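Local coordinates for DUF3501 family protein (Burkholderia pseudomallei K96243, PDB 3FJV), which is of unknown function, a two-subunit protein of the DUF3501 family whose fold pairs a large antiparallel sheet with several helices, at residues Leu117-Glu131 / Val144-Lys156. Residues are numbered along the deposited sequence; the frame is centred on the assembly and turned at random. Where two conformers were deposited one is given.
Sequences LRVDDEAPVYAIADE and VHFLRFELGDAMK
Ile128 and Arg148 exchange two backbone hydrogen bonds, Ile128 N to Arg148 O (2.9 Å) and Arg148 N to Ile128 O, and Asp130 N continues the ladder to Phe146 O. The carboxylate of Asp130 takes over where the strand ends: OD1 accepts a hydrogen bond from the N-H of Phe146, while the syn lone pair of OD2 receives a nearly straight bond (173°) from His145 ND1 at 2.6 Å, with OD2 in the plane of the imidazole. Arg102 of the second subunit adds a salt bridge to OD1. The Arg148 side chain bends at chi3 (79°), and NE and NH2 grip Glu131 side-on in a salt bridge, NE to OE1 at 2.8 Å and NH2 to OE2, with the carboxylate and guanidinium planes nearly coplanar (24° apart). Toward the other end a water links Tyr126 O to Glu150 N. Apolar contacts bury the Phe149 ring between Leu117 CD1 over one face (4.0 Å to the centroid) and Ala127 CB over the other (3.9 Å), both CH-pi. Selenomethionine Met155 lies against the turn joining strands 115-119 and 125-129, its SE 3.5 Å from Val125 CG2. The whole is an antiparallel strand pair (125-129 with 144-150) inside the antiparallel sheet of the chain, and the first turn of helix 153-160 packs on the hairpin of strands 115-119 and 125-129.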
loop_
_atom_site.group_PDB
_atom_site.type_symbol
_atom_site.label_atom_id
_atom_site.label_comp_id
_atom_site.label_asym_id
_atom_site.label_seq_id
_atom_site.Cartn_x
_atom_site.Cartn_y
_atom_site.Cartn_z
ATOM N N LEU A 117 14.037 -19.120 1.617
ATOM C CA LEU A 117 14.593 -19.938 0.541
ATOM C C LEU A 117 15.471 -21.025 1.141
ATOM O O LEU A 117 16.094 -20.805 2.186
ATOM C CB LEU A 117 15.553 -19.078 -0.348
ATOM C CG LEU A 117 15.092 -18.123 -1.406
ATOM C CD1 LEU A 117 16.241 -17.293 -1.957
ATOM C CD2 LEU A 117 14.461 -18.912 -2.521
ATOM N N ARG A 118 15.621 -22.156 0.461
ATOM C CA ARG A 118 16.630 -23.141 0.854
ATOM C C ARG A 118 17.327 -23.701 -0.377
ATOM O O ARG A 118 16.681 -24.288 -1.246
ATOM C CB ARG A 118 16.005 -24.277 1.664
ATOM C CG ARG A 118 17.051 -25.190 2.291
ATOM C CD ARG A 118 16.498 -26.530 2.741
ATOM N NE ARG A 118 15.974 -26.511 4.100
ATOM C CZ ARG A 118 16.604 -27.029 5.153
ATOM N NH1 ARG A 118 17.798 -27.596 5.009
ATOM N NH2 ARG A 118 16.036 -26.980 6.354
ATOM N N VAL A 119 18.653 -23.492 -0.470
ATOM C CA VAL A 119 19.455 -24.040 -1.576
ATOM C C VAL A 119 19.862 -25.436 -1.178
ATOM O O VAL A 119 20.565 -25.620 -0.184
ATOM C CB VAL A 119 20.757 -23.252 -1.837
ATOM C CG1 VAL A 119 21.548 -23.910 -2.968
ATOM C CG2 VAL A 119 20.468 -21.817 -2.151
ATOM N N ASP A 120 19.410 -26.441 -1.915
ATOM C CA ASP A 120 19.787 -27.842 -1.587
ATOM C C ASP A 120 19.564 -28.146 -0.096
ATOM O O ASP A 120 18.519 -27.838 0.443
ATOM C CB ASP A 120 21.275 -28.049 -1.993
ATOM C CG ASP A 120 21.655 -29.525 -2.202
ATOM O OD1 ASP A 120 20.795 -30.323 -2.648
ATOM O OD2 ASP A 120 22.825 -29.871 -1.924
ATOM N N ASP A 121 20.526 -28.755 0.589
ATOM C CA ASP A 121 20.358 -29.049 2.027
ATOM C C ASP A 121 21.033 -28.038 2.927
ATOM O O ASP A 121 21.340 -28.327 4.060
ATOM C CB ASP A 121 20.869 -30.437 2.355
ATOM C CG ASP A 121 22.332 -30.589 2.058
ATOM O OD1 ASP A 121 22.880 -29.740 1.287
ATOM O OD2 ASP A 121 22.928 -31.554 2.586
ATOM N N GLU A 122 21.221 -26.812 2.460
ATOM C CA GLU A 122 21.886 -25.822 3.304
ATOM C C GLU A 122 20.847 -25.236 4.266
ATOM O O GLU A 122 19.639 -25.544 4.132
ATOM C CB GLU A 122 22.527 -24.765 2.387
ATOM C CG GLU A 122 23.514 -25.368 1.363
ATOM C CD GLU A 122 24.813 -25.854 2.005
ATOM O OE1 GLU A 122 25.255 -25.216 2.988
ATOM O OE2 GLU A 122 25.331 -26.903 1.590
ATOM N N ALA A 123 21.298 -24.434 5.238
ATOM C CA ALA A 123 20.369 -23.768 6.146
ATOM C C ALA A 123 19.395 -22.892 5.362
ATOM O O ALA A 123 19.796 -22.229 4.384
ATOM C CB ALA A 123 21.091 -22.909 7.174
ATOM N N PRO A 124 18.136 -22.839 5.801
ATOM C CA PRO A 124 17.209 -21.929 5.119
ATOM C C PRO A 124 17.624 -20.468 5.308
ATOM O O PRO A 124 18.299 -20.139 6.302
ATOM C CB PRO A 124 15.871 -22.167 5.796
ATOM C CG PRO A 124 16.071 -23.185 6.892
ATOM C CD PRO A 124 17.521 -23.588 6.920
ATOM N N VAL A 125 17.275 -19.631 4.332
ATOM C CA VAL A 125 17.520 -18.183 4.371
ATOM C C VAL A 125 16.194 -17.396 4.364
ATOM O O VAL A 125 15.435 -17.399 3.404
ATOM C CB VAL A 125 18.449 -17.706 3.222
ATOM C CG1 VAL A 125 18.456 -16.102 3.114
ATOM C CG2 VAL A 125 19.853 -18.281 3.422
ATOM N N TYR A 126 15.941 -16.692 5.459
ATOM C CA TYR A 126 14.740 -15.831 5.595
ATOM C C TYR A 126 14.976 -14.477 4.943
ATOM O O TYR A 126 16.069 -13.927 5.005
ATOM C CB TYR A 126 14.296 -15.688 7.048
ATOM C CG TYR A 126 13.627 -16.942 7.562
ATOM C CD1 TYR A 126 14.364 -18.098 7.803
ATOM C CD2 TYR A 126 12.235 -16.999 7.722
ATOM C CE1 TYR A 126 13.730 -19.292 8.210
ATOM C CE2 TYR A 126 11.595 -18.154 8.161
ATOM C CZ TYR A 126 12.346 -19.311 8.379
ATOM O OH TYR A 126 11.731 -20.465 8.792
ATOM N N ALA A 127 13.940 -13.969 4.264
ATOM C CA ALA A 127 13.976 -12.659 3.664
ATOM C C ALA A 127 14.143 -11.605 4.736
ATOM O O ALA A 127 13.615 -11.737 5.834
ATOM C CB ALA A 127 12.683 -12.387 2.860
ATOM N N ILE A 128 14.938 -10.600 4.422
ATOM C CA ILE A 128 14.994 -9.364 5.209
ATOM C C ILE A 128 14.201 -8.361 4.406
ATOM O O ILE A 128 14.565 -8.071 3.252
ATOM C CB ILE A 128 16.441 -8.845 5.413
ATOM C CG1 ILE A 128 17.314 -9.918 6.070
ATOM C CG2 ILE A 128 16.432 -7.576 6.267
ATOM C CD1 ILE A 128 16.802 -10.354 7.423
ATOM N N ALA A 129 13.112 -7.856 4.992
ATOM C CA ALA A 129 12.127 -7.030 4.280
ATOM C C ALA A 129 12.189 -5.543 4.563
ATOM O O ALA A 129 12.424 -5.129 5.702
ATOM C CB ALA A 129 10.709 -7.539 4.605
ATOM N N ASP A 130 11.976 -4.748 3.524
ATOM C CA ASP A 130 11.579 -3.331 3.666
ATOM C C ASP A 130 12.601 -2.484 4.425
ATOM O O ASP A 130 12.240 -1.549 5.151
ATOM C CB ASP A 130 10.159 -3.227 4.312
ATOM C CG ASP A 130 9.111 -4.071 3.581
ATOM O OD1 ASP A 130 9.125 -4.084 2.310
ATOM O OD2 ASP A 130 8.282 -4.704 4.289
ATOM N N GLU A 131 13.888 -2.739 4.174
ATOM C CA GLU A 131 14.943 -2.004 4.873
ATOM C C GLU A 131 14.989 -0.537 4.430
ATOM O O GLU A 131 15.527 0.308 5.110
ATOM C CB GLU A 131 16.281 -2.651 4.616
ATOM C CG GLU A 131 16.451 -3.957 5.373
ATOM C CD GLU A 131 17.651 -4.716 4.885
ATOM O OE1 GLU A 131 17.618 -5.201 3.706
ATOM O OE2 GLU A 131 18.630 -4.799 5.681
ATOM N N VAL A 144 2.493 -4.908 -0.778
ATOM C CA VAL A 144 3.779 -4.989 -1.535
ATOM C C VAL A 144 4.979 -4.807 -0.603
ATOM O O VAL A 144 5.047 -3.840 0.125
ATOM C CB VAL A 144 3.852 -3.998 -2.695
ATOM C CG1 VAL A 144 5.165 -4.161 -3.498
ATOM C CG2 VAL A 144 2.652 -4.186 -3.645
ATOM N N HIS A 145 5.942 -5.728 -0.663
ATOM C CA HIS A 145 7.146 -5.651 0.166
ATOM C C HIS A 145 8.376 -5.882 -0.704
ATOM O O HIS A 145 8.293 -6.547 -1.726
ATOM C CB HIS A 145 7.075 -6.734 1.236
ATOM C CG HIS A 145 5.952 -6.536 2.203
ATOM N ND1 HIS A 145 6.092 -5.787 3.354
ATOM C CD2 HIS A 145 4.668 -6.987 2.196
ATOM C CE1 HIS A 145 4.936 -5.773 4.007
ATOM N NE2 HIS A 145 4.065 -6.513 3.339
ATOM N N PHE A 146 9.493 -5.284 -0.321
ATOM C CA PHE A 146 10.778 -5.474 -1.006
ATOM C C PHE A 146 11.628 -6.394 -0.139
ATOM O O PHE A 146 11.881 -6.093 1.050
ATOM C CB PHE A 146 11.449 -4.114 -1.186
ATOM C CG PHE A 146 10.793 -3.197 -2.210
ATOM C CD1 PHE A 146 9.800 -3.627 -3.088
ATOM C CD2 PHE A 146 11.250 -1.866 -2.332
ATOM C CE1 PHE A 146 9.238 -2.777 -4.023
ATOM C CE2 PHE A 146 10.679 -1.007 -3.273
ATOM C CZ PHE A 146 9.659 -1.494 -4.132
ATOM N N LEU A 147 11.997 -7.560 -0.668
ATOM C CA LEU A 147 12.732 -8.542 0.110
ATOM C C LEU A 147 14.199 -8.700 -0.379
ATOM O O LEU A 147 14.500 -8.556 -1.601
ATOM C CB LEU A 147 12.034 -9.895 0.051
ATOM C CG LEU A 147 10.547 -10.002 0.370
ATOM C CD1 LEU A 147 10.091 -11.501 0.314
ATOM C CD2 LEU A 147 10.179 -9.339 1.646
ATOM N N ARG A 148 15.083 -9.051 0.562
ATOM C CA ARG A 148 16.480 -9.352 0.283
ATOM C C ARG A 148 16.780 -10.741 0.877
ATOM O O ARG A 148 16.474 -10.982 2.014
ATOM C CB ARG A 148 17.363 -8.294 0.963
ATOM C CG ARG A 148 18.833 -8.582 1.070
ATOM C CD ARG A 148 19.630 -7.332 1.480
ATOM N NE ARG A 148 19.599 -6.981 2.904
ATOM C CZ ARG A 148 20.378 -7.534 3.834
ATOM N NH1 ARG A 148 21.208 -8.528 3.510
ATOM N NH2 ARG A 148 20.283 -7.139 5.106
ATOM N N PHE A 149 17.376 -11.640 0.103
ATOM C CA PHE A 149 17.797 -12.936 0.616
ATOM C C PHE A 149 19.322 -13.001 0.499
ATOM O O PHE A 149 19.846 -12.996 -0.611
ATOM C CB PHE A 149 17.194 -14.051 -0.251
ATOM C CG PHE A 149 15.693 -14.164 -0.173
ATOM C CD1 PHE A 149 15.077 -14.938 0.810
ATOM C CD2 PHE A 149 14.889 -13.578 -1.168
ATOM C CE1 PHE A 149 13.691 -15.048 0.850
ATOM C CE2 PHE A 149 13.528 -13.723 -1.143
ATOM C CZ PHE A 149 12.927 -14.454 -0.123
ATOM N N GLU A 150 20.038 -13.122 1.617
ATOM C CA GLU A 150 21.488 -13.089 1.577
ATOM C C GLU A 150 22.039 -14.532 1.551
ATOM O O GLU A 150 21.676 -15.377 2.374
ATOM C CB GLU A 150 22.044 -12.247 2.735
ATOM C CG GLU A 150 23.420 -11.610 2.446
ATOM C CD GLU A 150 23.386 -10.420 1.498
ATOM O OE1 GLU A 150 22.365 -9.683 1.420
ATOM O OE2 GLU A 150 24.414 -10.207 0.819
ATOM N N LEU A 151 22.856 -14.826 0.528
ATOM C CA LEU A 151 23.389 -16.177 0.340
ATOM C C LEU A 151 24.880 -16.248 0.562
ATOM O O LEU A 151 25.646 -15.420 0.033
ATOM C CB LEU A 151 23.063 -16.715 -1.060
ATOM C CG LEU A 151 21.693 -17.286 -1.440
ATOM C CD1 LEU A 151 20.493 -16.410 -1.089
ATOM C CD2 LEU A 151 21.713 -17.581 -2.970
ATOM N N GLY A 152 25.297 -17.249 1.328
ATOM C CA GLY A 152 26.717 -17.464 1.581
ATOM C C GLY A 152 27.363 -18.268 0.474
ATOM O O GLY A 152 26.752 -18.620 -0.526
ATOM N N ASP A 153 28.639 -18.535 0.647
ATOM C CA ASP A 153 29.437 -19.115 -0.408
ATOM C C ASP A 153 28.994 -20.497 -0.792
ATOM O O ASP A 153 28.855 -20.783 -1.986
ATOM C CB ASP A 153 30.950 -19.121 -0.036
ATOM C CG ASP A 153 31.808 -19.591 -1.189
ATOM O OD1 ASP A 153 31.826 -18.945 -2.243
ATOM O OD2 ASP A 153 32.494 -20.607 -1.008
ATOM N N ALA A 154 28.773 -21.350 0.211
ATOM C CA ALA A 154 28.349 -22.713 -0.051
ATOM C C ALA A 154 27.022 -22.736 -0.834
ATOM O O ALA A 154 26.871 -23.502 -1.762
ATOM C CB ALA A 154 28.327 -23.576 1.274
HETATM N N MSE A 155 26.091 -21.834 -0.513
HETATM C CA MSE A 155 24.831 -21.729 -1.238
HETATM C C MSE A 155 24.979 -21.211 -2.638
HETATM O O MSE A 155 24.377 -21.721 -3.576
HETATM C CB MSE A 155 23.887 -20.809 -0.440
HETATM C CG MSE A 155 23.528 -21.341 0.906
HETATM SE SE MSE A 155 22.538 -19.917 1.809
HETATM C CE MSE A 155 22.776 -20.665 3.657
ATOM N N LYS A 156 25.847 -20.206 -2.817
ATOM C CA LYS A 156 26.117 -19.725 -4.132
ATOM C C LYS A 156 26.711 -20.841 -5.022
ATOM O O LYS A 156 26.346 -20.971 -6.196
ATOM C CB LYS A 156 27.092 -18.541 -4.100
ATOM C CG LYS A 156 26.548 -17.237 -3.628
ATOM C CD LYS A 156 27.651 -16.221 -3.909
ATOM C CE LYS A 156 27.460 -14.938 -3.261
ATOM N NZ LYS A 156 28.731 -14.148 -3.372
HETATM O O HOH W 1 18.441 -12.783 3.970
#